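Local coordinates for universal stress protein MJ0577 (Methanocaldococcus jannaschii, PDB 1MJH) that binds ATP together with a manganese ion as a homodimer of the universal stress protein A family, its wider cellular role being less certain, at residues P11-S15 with E16-I20; E86-K89 with K90-D94; G140-T143 with E144-K148. All coordinates share one frame; numbering follows the deposited sequence.

Contact 1 (P11-S15 with E16-I20). With ATP (adenosine-5'-triphosphate), chain F.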
loop_
_atom_site.group_PDB
_atom_site.type_symbol
_atom_site.label_atom_id
_atom_site.label_comp_id
_atom_site.label_asym_id
_atom_site.label_seq_id
_atom_site.Cartn_x
_atom_site.Cartn_y
_atom_site.Cartn_z
ATOM N N PRO B 11 8.307 3.121 -8.838
ATOM C CA PRO B 11 9.280 2.211 -9.427
ATOM C C PRO B 11 8.549 1.316 -10.435
ATOM O O PRO B 11 7.532 0.719 -10.101
ATOM C CB PRO B 11 9.750 1.380 -8.239
ATOM C CG PRO B 11 8.618 1.373 -7.242
ATOM C CD PRO B 11 7.756 2.565 -7.569
ATOM N N THR B 12 9.064 1.291 -11.663
ATOM C CA THR B 12 8.397 0.476 -12.678
ATOM C C THR B 12 9.349 -0.489 -13.350
ATOM O O THR B 12 10.519 -0.143 -13.579
ATOM C CB THR B 12 7.759 1.403 -13.763
ATOM O OG1 THR B 12 7.203 0.518 -14.742
ATOM C CG2 THR B 12 8.785 2.276 -14.464
ATOM N N ASP B 13 8.887 -1.701 -13.632
ATOM C CA ASP B 13 9.614 -2.690 -14.398
ATOM C C ASP B 13 8.971 -2.847 -15.774
ATOM O O ASP B 13 9.282 -3.793 -16.502
ATOM C CB ASP B 13 9.579 -4.056 -13.646
ATOM C CG ASP B 13 8.152 -4.496 -13.363
ATOM O OD1 ASP B 13 7.206 -3.749 -13.727
ATOM O OD2 ASP B 13 7.937 -5.559 -12.722
ATOM N N PHE B 14 8.121 -1.900 -16.145
ATOM C CA PHE B 14 7.416 -1.892 -17.441
ATOM C C PHE B 14 6.476 -3.070 -17.595
ATOM O O PHE B 14 6.049 -3.380 -18.741
ATOM C CB PHE B 14 8.346 -1.747 -18.665
ATOM C CG PHE B 14 9.442 -0.730 -18.399
ATOM C CD1 PHE B 14 9.120 0.576 -18.110
ATOM C CD2 PHE B 14 10.771 -1.113 -18.377
ATOM C CE1 PHE B 14 10.083 1.541 -17.826
ATOM C CE2 PHE B 14 11.762 -0.181 -18.085
ATOM C CZ PHE B 14 11.389 1.133 -17.824
ATOM N N SER B 15 6.024 -3.651 -16.481
ATOM C CA SER B 15 5.104 -4.799 -16.564
ATOM C C SER B 15 3.650 -4.354 -16.649
ATOM O O SER B 15 3.333 -3.188 -16.436
ATOM C CB SER B 15 5.233 -5.685 -15.320
ATOM O OG SER B 15 4.846 -4.925 -14.160
ATOM N N GLU B 16 2.756 -5.268 -17.067
ATOM C CA GLU B 16 1.340 -4.905 -17.090
ATOM C C GLU B 16 0.864 -4.411 -15.731
ATOM O O GLU B 16 0.037 -3.504 -15.642
ATOM C CB GLU B 16 0.572 -6.153 -17.492
ATOM C CG GLU B 16 -0.911 -6.253 -17.282
ATOM C CD GLU B 16 -1.313 -7.698 -17.639
ATOM O OE1 GLU B 16 -1.429 -7.830 -18.888
ATOM O OE2 GLU B 16 -1.442 -8.568 -16.739
ATOM N N THR B 17 1.278 -5.113 -14.649
ATOM C CA THR B 17 0.796 -4.657 -13.329
ATOM C C THR B 17 1.382 -3.289 -12.965
ATOM O O THR B 17 0.655 -2.452 -12.434
ATOM C CB THR B 17 1.200 -5.689 -12.241
ATOM O OG1 THR B 17 0.630 -6.979 -12.615
ATOM C CG2 THR B 17 0.489 -5.346 -10.948
ATOM N N ALA B 18 2.635 -3.026 -13.273
ATOM C CA ALA B 18 3.186 -1.680 -13.003
ATOM C C ALA B 18 2.375 -0.639 -13.777
ATOM O O ALA B 18 2.249 0.529 -13.387
ATOM C CB ALA B 18 4.684 -1.630 -13.360
ATOM N N GLU B 19 1.909 -0.950 -15.015
ATOM C CA GLU B 19 1.069 0.023 -15.751
ATOM C C GLU B 19 -0.252 0.282 -15.077
ATOM O O GLU B 19 -0.733 1.413 -15.117
ATOM C CB GLU B 19 0.850 -0.492 -17.192
ATOM C CG GLU B 19 2.115 -0.172 -18.006
ATOM C CD GLU B 19 2.069 1.291 -18.474
ATOM O OE1 GLU B 19 1.047 1.822 -18.995
ATOM O OE2 GLU B 19 3.147 1.924 -18.305
ATOM N N ILE B 20 -0.848 -0.711 -14.355
ATOM C CA ILE B 20 -2.012 -0.425 -13.555
ATOM C C ILE B 20 -1.645 0.579 -12.460
ATOM O O ILE B 20 -2.415 1.495 -12.163
ATOM C CB ILE B 20 -2.648 -1.670 -12.891
ATOM C CG1 ILE B 20 -2.875 -2.724 -13.994
ATOM C CG2 ILE B 20 -3.990 -1.302 -12.256
ATOM C CD1 ILE B 20 -3.423 -4.039 -13.435
HETATM P PG ATP F . 9.459 -11.813 -8.994
HETATM O O1G ATP F . 9.573 -12.025 -7.524
HETATM O O2G ATP F . 10.374 -10.792 -9.383
HETATM O O3G ATP F . 9.658 -13.046 -9.770
HETATM P PB ATP F . 7.135 -10.368 -10.099
HETATM O O1B ATP F . 5.844 -10.940 -10.503
HETATM O O2B ATP F . 7.925 -9.990 -11.275
HETATM O O3B ATP F . 7.897 -11.379 -9.164
HETATM P PA ATP F . 7.769 -7.865 -8.608
HETATM O O1A ATP F . 7.833 -8.008 -7.174
HETATM O O2A ATP F . 8.994 -7.786 -9.326
HETATM O O3A ATP F . 6.846 -9.099 -9.177
HETATM O "O5'" ATP F . 6.925 -6.658 -9.174
HETATM C "C5'" ATP F . 6.215 -5.842 -8.207
HETATM C "C4'" ATP F . 6.422 -4.377 -8.542
HETATM O "O4'" ATP F . 7.829 -4.047 -8.207
HETATM C "C3'" ATP F . 6.303 -3.968 -10.002
HETATM O "O3'" ATP F . 4.944 -3.786 -10.424
HETATM C "C2'" ATP F . 7.130 -2.659 -9.993
HETATM O "O2'" ATP F . 6.323 -1.600 -9.440
HETATM C "C1'" ATP F . 8.293 -3.051 -9.045
HETATM N N9 ATP F . 9.490 -3.499 -9.744
HETATM C C8 ATP F . 9.901 -4.756 -10.021
HETATM N N7 ATP F . 11.085 -4.818 -10.600
HETATM C C5 ATP F . 11.436 -3.562 -10.756
HETATM C C6 ATP F . 12.581 -3.015 -11.313
HETATM N N6 ATP F . 13.531 -3.793 -11.831
HETATM N N1 ATP F . 12.669 -1.688 -11.322
HETATM C C2 ATP F . 11.694 -0.896 -10.768
HETATM N N3 ATP F . 10.556 -1.334 -10.200
HETATM C C4 ATP F . 10.519 -2.684 -10.274
HETATM O O HOH W 1 5.140 1.316 -16.228
#
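S15 meets A18 at the first turn of helix 16-27, where it is the N-cap, and its side chain can be followed outward atom by atom. S15 CB lies 3.1 Å from E16 N. With chi1 at 63°, OG stands between the backbone N and the carbonyl carbon, which brings S15 OG over the end of the helix to accept from A18 N at 3.0 Å, the N-H...O angle being 162°. The same S15 OG donates to D13 OD1 at 2.7 Å, on the syn side of the carboxylate. D13 OD1 also takes S15 N, closing an Asx turn; both donors come from one face of the carboxylate plane, S15 N the more steeply, 53° out of it. Two bonds thus fix D13 OD1, and A18 CB rests against D13 OD1 at 3.3 Å. A second closure, an ST turn, runs from F14 N to T12 OG1, and a water joins T12 OG1 to E19 OE2. The folded loop edges the ATP pocket: P11 O accepts from ATP O2' at 2.7 Å, while D13 CB lies 3.5 Å from the adenine atom ATP C5. Strand 7-11 thereby passes into helix 16-27 beside the nucleotide, with P11 against strand 123-127, the F14 ring against H40, and T12 and F14 against M85 of helix 66-95.

Contact 2 (E86-K89 with K90-D94)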
loop_
_atom_site.group_PDB
_atom_site.type_symbol
_atom_site.label_atom_id
_atom_site.label_comp_id
_atom_site.label_asym_id
_atom_site.label_seq_id
_atom_site.Cartn_x
_atom_site.Cartn_y
_atom_site.Cartn_z
ATOM N N GLU B 86 10.712 7.607 -21.174
ATOM C CA GLU B 86 10.276 8.894 -21.742
ATOM C C GLU B 86 8.784 8.996 -21.951
ATOM O O GLU B 86 8.170 10.046 -21.708
ATOM C CB GLU B 86 11.007 9.083 -23.094
ATOM C CG GLU B 86 12.481 9.401 -22.963
ATOM C CD GLU B 86 12.807 10.607 -22.111
ATOM O OE1 GLU B 86 12.073 11.621 -22.127
ATOM O OE2 GLU B 86 13.814 10.626 -21.360
ATOM N N ASN B 87 8.110 7.939 -22.430
ATOM C CA ASN B 87 6.680 7.922 -22.633
ATOM C C ASN B 87 5.986 8.108 -21.259
ATOM O O ASN B 87 5.027 8.851 -21.163
ATOM C CB ASN B 87 6.208 6.606 -23.263
ATOM C CG ASN B 87 6.359 6.589 -24.788
ATOM O OD1 ASN B 87 6.200 7.642 -25.423
ATOM N ND2 ASN B 87 6.679 5.421 -25.326
ATOM N N ILE B 88 6.470 7.415 -20.212
ATOM C CA ILE B 88 5.814 7.614 -18.898
ATOM C C ILE B 88 6.018 9.018 -18.326
ATOM O O ILE B 88 5.155 9.659 -17.754
ATOM C CB ILE B 88 6.408 6.600 -17.877
ATOM C CG1 ILE B 88 6.122 5.172 -18.384
ATOM C CG2 ILE B 88 5.756 6.858 -16.526
ATOM C CD1 ILE B 88 6.988 4.148 -17.639
ATOM N N LYS B 89 7.266 9.483 -18.442
ATOM C CA LYS B 89 7.601 10.843 -17.985
ATOM C C LYS B 89 6.727 11.866 -18.682
ATOM O O LYS B 89 6.178 12.738 -18.019
ATOM C CB LYS B 89 9.097 11.096 -18.246
ATOM C CG LYS B 89 9.501 12.552 -18.040
ATOM C CD LYS B 89 11.008 12.677 -17.873
ATOM C CE LYS B 89 11.370 14.070 -17.387
ATOM N NZ LYS B 89 12.829 14.290 -17.336
ATOM N N LYS B 90 6.507 11.762 -20.002
ATOM C CA LYS B 90 5.601 12.664 -20.685
ATOM C C LYS B 90 4.155 12.521 -20.234
ATOM O O LYS B 90 3.479 13.543 -20.109
ATOM C CB LYS B 90 5.595 12.487 -22.213
ATOM C CG LYS B 90 6.895 12.981 -22.850
ATOM C CD LYS B 90 6.910 14.494 -22.983
ATOM C CE LYS B 90 8.157 15.011 -23.685
ATOM N NZ LYS B 90 8.270 16.505 -23.553
ATOM N N GLU B 91 3.703 11.286 -19.990
ATOM C CA GLU B 91 2.296 11.119 -19.539
ATOM C C GLU B 91 2.131 11.844 -18.210
ATOM O O GLU B 91 1.149 12.500 -17.897
ATOM C CB GLU B 91 1.974 9.614 -19.406
ATOM C CG GLU B 91 0.474 9.346 -19.159
ATOM C CD GLU B 91 0.118 7.875 -19.033
ATOM O OE1 GLU B 91 0.911 7.035 -19.509
ATOM O OE2 GLU B 91 -0.988 7.558 -18.507
ATOM N N LEU B 92 3.123 11.660 -17.298
ATOM C CA LEU B 92 2.998 12.274 -15.967
ATOM C C LEU B 92 3.133 13.801 -15.985
ATOM O O LEU B 92 2.456 14.500 -15.246
ATOM C CB LEU B 92 4.107 11.694 -15.059
ATOM C CG LEU B 92 3.891 10.206 -14.719
ATOM C CD1 LEU B 92 5.129 9.688 -13.983
ATOM C CD2 LEU B 92 2.637 10.059 -13.870
ATOM N N GLU B 93 3.997 14.315 -16.849
ATOM C CA GLU B 93 4.166 15.763 -16.994
ATOM C C GLU B 93 2.907 16.403 -17.524
ATOM O O GLU B 93 2.534 17.488 -17.072
ATOM C CB GLU B 93 5.365 16.078 -17.918
ATOM C CG GLU B 93 6.677 15.820 -17.173
ATOM C CD GLU B 93 7.918 16.049 -18.020
ATOM O OE1 GLU B 93 7.770 16.042 -19.264
ATOM O OE2 GLU B 93 9.036 16.206 -17.488
ATOM N N ASP B 94 2.212 15.688 -18.414
ATOM C CA ASP B 94 0.959 16.157 -18.968
ATOM C C ASP B 94 -0.144 16.321 -17.947
ATOM O O ASP B 94 -0.954 17.259 -18.019
ATOM C CB ASP B 94 0.504 15.243 -20.135
ATOM C CG ASP B 94 -0.886 15.690 -20.575
ATOM O OD1 ASP B 94 -0.967 16.784 -21.193
ATOM O OD2 ASP B 94 -1.887 15.000 -20.280
#
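K90, E91, L92 and E93 each donate a backbone N-H to the carbonyl four residues earlier, so 86-89 and 90-94 are consecutive turns of one regular alpha-helix, 66-95. The evidence is uniform: the four bonds measure 2.9 to 3.0 Å, from K90 N to E86 O through E93 N to K89 O, and the CA atoms of I88 and E91 stand 5.0 Å apart. This long helix packs on the parallel sheet beside helix 16-27, in a HUP-type alpha/beta fold. Its buried side carries I88 and L92, which lie alongside each other and point the same way, I88 CG2 being 3.9 Å from L92 CD1. L92 CG also sits close to the carbonyl oxygen of I88. Both side chains touch L22 of helix 16-27, and reach L38 and V36 of strand 35-43 respectively. Beside them E91 turns its carboxylate to K26 of helix 16-27 in a salt bridge. K89 is extended, its CG anti to the backbone N (chi1 170°) and the chain straight beyond, which carries NZ past E93 to a salt bridge with D101 of strand 98-106. E93 leaves its backbone differently, E93 CG lying beside the backbone N and 3.2 Å from K89 O, and then runs extended, so that the two side chains cross at a slant. What meets is therefore methylene and carboxylate: K89 NZ stays 4.3 Å from E93 OE2, beyond salt-bridge range, while K89 CE approaches that same E93 OE2 to 3.2 Å.

Contact 3 (G140-T143 with E144-K148). With ATP (adenosine-5'-triphosphate), chain F.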
loop_
_atom_site.group_PDB
_atom_site.type_symbol
_atom_site.label_atom_id
_atom_site.label_comp_id
_atom_site.label_asym_id
_atom_site.label_seq_id
_atom_site.Cartn_x
_atom_site.Cartn_y
_atom_site.Cartn_z
ATOM N N GLY B 140 4.691 -10.408 -5.428
ATOM C CA GLY B 140 6.053 -10.474 -6.035
ATOM C C GLY B 140 7.097 -10.196 -4.930
ATOM O O GLY B 140 6.787 -9.498 -3.984
ATOM N N SER B 141 8.323 -10.652 -5.176
ATOM C CA SER B 141 9.410 -10.528 -4.229
ATOM C C SER B 141 9.931 -9.101 -4.128
ATOM O O SER B 141 10.338 -8.767 -3.001
ATOM C CB SER B 141 10.586 -11.477 -4.560
ATOM O OG SER B 141 11.278 -11.016 -5.690
ATOM N N VAL B 142 9.793 -8.257 -5.191
ATOM C CA VAL B 142 10.313 -6.890 -4.971
ATOM C C VAL B 142 9.380 -6.129 -4.040
ATOM O O VAL B 142 9.760 -5.514 -3.059
ATOM C CB VAL B 142 10.479 -6.173 -6.328
ATOM C CG1 VAL B 142 10.972 -4.734 -6.111
ATOM C CG2 VAL B 142 11.422 -6.920 -7.267
ATOM N N THR B 143 8.044 -6.285 -4.291
ATOM C CA THR B 143 7.082 -5.619 -3.409
ATOM C C THR B 143 7.134 -6.142 -1.984
ATOM O O THR B 143 7.113 -5.334 -1.056
ATOM C CB THR B 143 5.624 -5.749 -3.925
ATOM O OG1 THR B 143 5.720 -5.266 -5.282
ATOM C CG2 THR B 143 4.688 -4.945 -3.060
ATOM N N GLU B 144 7.218 -7.471 -1.818
ATOM C CA GLU B 144 7.312 -7.976 -0.440
ATOM C C GLU B 144 8.561 -7.447 0.267
ATOM O O GLU B 144 8.435 -7.016 1.400
ATOM C CB GLU B 144 7.330 -9.513 -0.465
ATOM C CG GLU B 144 7.215 -9.993 1.015
ATOM C CD GLU B 144 7.024 -11.480 1.115
ATOM O OE1 GLU B 144 6.701 -12.159 0.119
ATOM O OE2 GLU B 144 7.196 -12.023 2.244
ATOM N N ASN B 145 9.705 -7.412 -0.413
ATOM C CA ASN B 145 10.899 -6.833 0.259
ATOM C C ASN B 145 10.788 -5.347 0.508
ATOM O O ASN B 145 11.284 -4.849 1.532
ATOM C CB ASN B 145 12.111 -7.052 -0.653
ATOM C CG ASN B 145 12.812 -8.361 -0.482
ATOM O OD1 ASN B 145 13.271 -8.743 0.608
ATOM N ND2 ASN B 145 12.960 -9.117 -1.582
ATOM N N VAL B 146 10.208 -4.566 -0.433
ATOM C CA VAL B 146 10.076 -3.132 -0.155
ATOM C C VAL B 146 9.133 -2.860 0.999
ATOM O O VAL B 146 9.413 -1.981 1.843
ATOM C CB VAL B 146 9.575 -2.394 -1.429
ATOM C CG1 VAL B 146 9.142 -0.969 -1.076
ATOM C CG2 VAL B 146 10.703 -2.506 -2.469
ATOM N N ILE B 147 8.010 -3.597 1.116
ATOM C CA ILE B 147 7.137 -3.317 2.257
ATOM C C ILE B 147 7.861 -3.633 3.577
ATOM O O ILE B 147 7.679 -2.917 4.571
ATOM C CB ILE B 147 5.857 -4.187 2.142
ATOM C CG1 ILE B 147 4.986 -3.650 0.974
ATOM C CG2 ILE B 147 5.088 -4.206 3.446
ATOM C CD1 ILE B 147 3.939 -4.740 0.665
ATOM N N LYS B 148 8.555 -4.744 3.636
ATOM C CA LYS B 148 9.232 -5.200 4.860
ATOM C C LYS B 148 10.466 -4.352 5.172
ATOM O O LYS B 148 10.795 -4.275 6.346
ATOM C CB LYS B 148 9.696 -6.655 4.707
ATOM C CG LYS B 148 8.462 -7.585 4.694
ATOM C CD LYS B 148 8.807 -9.043 4.646
ATOM C CE LYS B 148 7.565 -9.894 4.967
ATOM N NZ LYS B 148 8.008 -11.333 4.757
HETATM P PG ATP F . 9.459 -11.813 -8.994
HETATM O O1G ATP F . 9.573 -12.025 -7.524
HETATM O O2G ATP F . 10.374 -10.792 -9.383
HETATM O O3G ATP F . 9.658 -13.046 -9.770
HETATM P PB ATP F . 7.135 -10.368 -10.099
HETATM O O1B ATP F . 5.844 -10.940 -10.503
HETATM O O2B ATP F . 7.925 -9.990 -11.275
HETATM O O3B ATP F . 7.897 -11.379 -9.164
HETATM P PA ATP F . 7.769 -7.865 -8.608
HETATM O O1A ATP F . 7.833 -8.008 -7.174
HETATM O O2A ATP F . 8.994 -7.786 -9.326
HETATM O O3A ATP F . 6.846 -9.099 -9.177
HETATM O "O5'" ATP F . 6.925 -6.658 -9.174
HETATM C "C5'" ATP F . 6.215 -5.842 -8.207
HETATM C "C4'" ATP F . 6.422 -4.377 -8.542
HETATM O "O4'" ATP F . 7.829 -4.047 -8.207
HETATM C "C3'" ATP F . 6.303 -3.968 -10.002
HETATM O "O3'" ATP F . 4.944 -3.786 -10.424
HETATM C "C2'" ATP F . 7.130 -2.659 -9.993
HETATM O "O2'" ATP F . 6.323 -1.600 -9.440
HETATM C "C1'" ATP F . 8.293 -3.051 -9.045
HETATM N N9 ATP F . 9.490 -3.499 -9.744
HETATM C C8 ATP F . 9.901 -4.756 -10.021
HETATM N N7 ATP F . 11.085 -4.818 -10.600
HETATM C C5 ATP F . 11.436 -3.562 -10.756
HETATM C C6 ATP F . 12.581 -3.015 -11.313
HETATM N N6 ATP F . 13.531 -3.793 -11.831
HETATM N N1 ATP F . 12.669 -1.688 -11.322
HETATM C C2 ATP F . 11.694 -0.896 -10.768
HETATM N N3 ATP F . 10.556 -1.334 -10.200
HETATM C C4 ATP F . 10.519 -2.684 -10.274
HETATM O O HOH W 2 13.404 -9.296 -4.935
#
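G140 O accepts from E144 N at 3.0 Å, the donor in the carbonyl plane, and this opens the backbone bonding of helix 141-149, with G140 as N-cap. The bonds from N145, V146 and I147 to S141, V142 and T143 continue it. S141 O carries a second load: N145 ND2 swings back to S141 O at 3.0 Å, a weak bond with an N-H...O angle of only 125°. A water donates to S141 OG and weakly accepts from N145 ND2.

ATP contacts gather at the N-terminal turn. S141 N and S141 OG both donate to ATP O1G; S141 OG, held between the backbone N and the carbonyl carbon (chi1 73°), lies 2.7 Å from ATP O1G. V142 N donates to ATP O1A at 2.8 Å, and T143 N adds a weak bond to the same atom. T143 OG1 is hydrogen-bonded to G127 O and rests 3.0 Å from ATP C5'. Backbone N-H groups at a helix start thus face the alpha and gamma phosphates, where the helix dipole would probably help offset their negative charge. The helix belongs to the beta-alpha-beta unit 123-127, 141-149, 154-157, in a HUP-type fold whose ATP pocket also draws on P11 and the loop after strand 7-11.

Apolar packing runs along the flanks. V142 CG1 faces V146 CG2, with I112 of helix 108-118 touching both valines, and T143 CG2 lies 3.8 Å from I147 CD1.

E144 and K148 form a salt bridge, K148 NZ meeting the anti lone pair of E144 OE2 at 2.7 Å. At the dimer boundary E144 packs on E144 of the second subunit, whose K158 donates to I147 O.

In the fold
Along the chain contact 1 comes first, then contact 2, then contact 3, all within one universal stress protein domain built on the five-stranded parallel sheet of strand order 3-2-1-4-5. Contacts 1 and 3 have centres 14 Å apart and nearest atoms about 6 Å apart, yet both touch ATP: they border its site from two elements, the loop after strand 7-11 and the start of helix 141-149. Contacts 2 and 3, 26 Å apart between centres, fall on opposite sides of the chain's centre. Contact 2 packs behind contact 1, I88 CD1 lying 4.1 Å from both F14 CE1 and T12 CG2, so helix 66-95 backs the loop that meets the ribose and adenine, its I88 side chain about 10 Å from the nucleotide.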